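Local coordinates for protein PrimPol AEP domain (PP-N190) (PDB 6ZP9) that probably acts as the primase-polymerase of cyanophage S-2L, its AEP domain joining nucleotides in the replication of 2-aminoadenine-containing phage DNA, at residues D77-I82 with N155-R160. Numbering follows the deposited sequence.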
loop_
_atom_site.group_PDB
_atom_site.type_symbol
_atom_site.label_atom_id
_atom_site.label_comp_id
_atom_site.label_asym_id
_atom_site.label_seq_id
_atom_site.Cartn_x
_atom_site.Cartn_y
_atom_site.Cartn_z
ATOM N N ASP A 77 -11.224 -0.467 9.482
ATOM C CA ASP A 77 -9.890 -0.777 9.984
ATOM C C ASP A 77 -9.623 -2.264 10.183
ATOM O O ASP A 77 -8.452 -2.665 10.256
ATOM C CB ASP A 77 -9.655 -0.076 11.330
ATOM C CG ASP A 77 -9.622 1.420 11.207
ATOM O OD1 ASP A 77 -9.192 1.918 10.145
ATOM O OD2 ASP A 77 -10.028 2.109 12.170
ATOM N N SER A 78 -10.658 -3.080 10.330
ATOM C CA SER A 78 -10.493 -4.509 10.552
ATOM C C SER A 78 -10.965 -5.280 9.323
ATOM O O SER A 78 -11.699 -4.753 8.478
ATOM C CB SER A 78 -11.265 -4.962 11.802
ATOM O OG SER A 78 -12.670 -4.805 11.639
ATOM N N ASP A 79 -10.547 -6.546 9.238
ATOM C CA ASP A 79 -10.898 -7.357 8.073
ATOM C C ASP A 79 -12.407 -7.429 7.863
ATOM O O ASP A 79 -12.887 -7.289 6.732
ATOM C CB ASP A 79 -10.323 -8.767 8.206
ATOM C CG ASP A 79 -8.810 -8.795 8.103
ATOM O OD1 ASP A 79 -8.218 -7.811 7.585
ATOM O OD2 ASP A 79 -8.212 -9.808 8.536
ATOM N N ALA A 80 -13.176 -7.632 8.944
ATOM C CA ALA A 80 -14.627 -7.752 8.817
ATOM C C ALA A 80 -15.288 -6.482 8.294
ATOM O O ALA A 80 -16.388 -6.557 7.731
ATOM C CB ALA A 80 -15.242 -8.119 10.166
ATOM N N GLU A 81 -14.660 -5.318 8.470
ATOM C CA GLU A 81 -15.242 -4.078 7.977
ATOM C C GLU A 81 -14.933 -3.809 6.511
ATOM O O GLU A 81 -15.499 -2.864 5.951
ATOM C CB GLU A 81 -14.748 -2.893 8.805
ATOM C CG GLU A 81 -15.199 -2.888 10.245
ATOM C CD GLU A 81 -14.492 -1.811 11.042
ATOM O OE1 GLU A 81 -13.337 -2.035 11.449
ATOM O OE2 GLU A 81 -15.071 -0.722 11.220
ATOM N N ILE A 82 -14.047 -4.580 5.885
ATOM C CA ILE A 82 -13.666 -4.323 4.498
ATOM C C ILE A 82 -14.690 -4.969 3.580
ATOM O O ILE A 82 -14.970 -6.168 3.697
ATOM C CB ILE A 82 -12.252 -4.851 4.203
ATOM C CG1 ILE A 82 -11.221 -4.164 5.099
ATOM C CG2 ILE A 82 -11.890 -4.612 2.741
ATOM C CD1 ILE A 82 -11.160 -2.646 4.931
ATOM N N ASN A 155 1.363 -9.592 4.227
ATOM C CA ASN A 155 0.426 -8.619 3.650
ATOM C C ASN A 155 -0.696 -9.318 2.875
ATOM O O ASN A 155 -0.860 -9.133 1.669
ATOM C CB ASN A 155 1.179 -7.643 2.746
ATOM C CG ASN A 155 2.349 -6.972 3.439
ATOM O OD1 ASN A 155 2.262 -6.567 4.601
ATOM N ND2 ASN A 155 3.458 -6.849 2.719
ATOM N N ARG A 156 -1.458 -10.108 3.562
ATOM C CA ARG A 156 -2.471 -10.865 2.892
ATOM C C ARG A 156 -3.930 -10.627 3.281
ATOM O O ARG A 156 -4.779 -11.186 2.668
ATOM C CB ARG A 156 -2.159 -12.356 3.110
ATOM C CG ARG A 156 -2.319 -12.819 4.515
ATOM C CD ARG A 156 -1.803 -14.242 4.723
ATOM N NE ARG A 156 -2.087 -15.080 3.556
ATOM C CZ ARG A 156 -1.238 -15.545 2.626
ATOM N NH1 ARG A 156 -1.717 -16.316 1.660
ATOM N NH2 ARG A 156 0.043 -15.291 2.662
ATOM N N ASN A 157 -4.186 -9.842 4.309
ATOM C CA ASN A 157 -5.533 -9.666 4.840
ATOM C C ASN A 157 -6.186 -8.408 4.272
ATOM O O ASN A 157 -5.498 -7.448 3.915
ATOM C CB ASN A 157 -5.497 -9.567 6.362
ATOM C CG ASN A 157 -4.606 -8.457 6.839
ATOM O OD1 ASN A 157 -3.427 -8.403 6.482
ATOM N ND2 ASN A 157 -5.159 -7.549 7.646
ATOM N N PRO A 158 -7.517 -8.367 4.171
ATOM C CA PRO A 158 -8.150 -7.250 3.445
ATOM C C PRO A 158 -8.005 -5.891 4.120
ATOM O O PRO A 158 -8.102 -4.879 3.420
ATOM C CB PRO A 158 -9.624 -7.675 3.336
ATOM C CG PRO A 158 -9.799 -8.765 4.345
ATOM C CD PRO A 158 -8.474 -9.438 4.503
ATOM N N SER A 159 -7.763 -5.813 5.430
ATOM C CA SER A 159 -7.534 -4.518 6.063
ATOM C C SER A 159 -6.051 -4.171 6.182
ATOM O O SER A 159 -5.692 -3.286 6.972
ATOM C CB SER A 159 -8.204 -4.465 7.436
ATOM O OG SER A 159 -7.619 -5.388 8.334
ATOM N N ARG A 160 -5.189 -4.825 5.404
ATOM C CA ARG A 160 -3.758 -4.544 5.455
ATOM C C ARG A 160 -3.486 -3.068 5.176
ATOM O O ARG A 160 -4.044 -2.493 4.234
ATOM C CB ARG A 160 -3.020 -5.411 4.434
ATOM C CG ARG A 160 -1.528 -5.107 4.282
ATOM C CD ARG A 160 -0.796 -5.189 5.604
ATOM N NE ARG A 160 -1.216 -6.341 6.405
ATOM C CZ ARG A 160 -0.513 -6.838 7.418
ATOM N NH1 ARG A 160 -0.962 -7.883 8.097
ATOM N NH2 ARG A 160 0.651 -6.287 7.743
HETATM O O HOH W 1 -6.063 -2.308 9.394
#
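D79 reaches over the turn N157-R160 and lays its carboxylate over one face of the P158 ring, with D79 OD1 3.5 Å from P158 CD. This one oxygen takes three hydrogen bonds. The backbone N of S159 meets OD1 nearly head-on at 3.0 Å, S159 OG closes to 2.6 Å of OD1 from above the carboxylate plane, and N157 ND2 uses the syn lone pair of OD1 at 3.1 Å. Aspartate suits the place, since a short carboxylate can accept from a backbone N-H and two side chains at once; so many donors probably stabilise its negative charge. Serine fits here because its hydroxyl, set between its own N and carbonyl carbon (chi1 65°), sits on the same side as its N-H and both converge on OD1.

N157 works in two directions. While its NH2 group holds D79, its OD1 receives NE and NH1 of R160, a side-on grip lying in the guanidinium plane that fixes the amide's flip. Its backbone O also takes the N-H of R160, closing a type I turn in which P158, with its restricted phi, occupies the second position.

The apolar part belongs to I82, whose CG2 packs 3.9 Å from P158 CB, while its CG1 lies over P158 O; this branched shape suits a buried position. At the other end a water donates to both D77 O and S159 O, at 2.6 Å each, bridging the two backbones.

The contact thus pins the short 3-10 turn 79-81 to the loop before strand 161-163. I82 and P158 both rest on V135 at the start of helix 135-149, I82 and D77 also touch V71 of strand 67-71, and the D77 carboxylate forms a salt bridge with R34 of the adjacent strand 34-38.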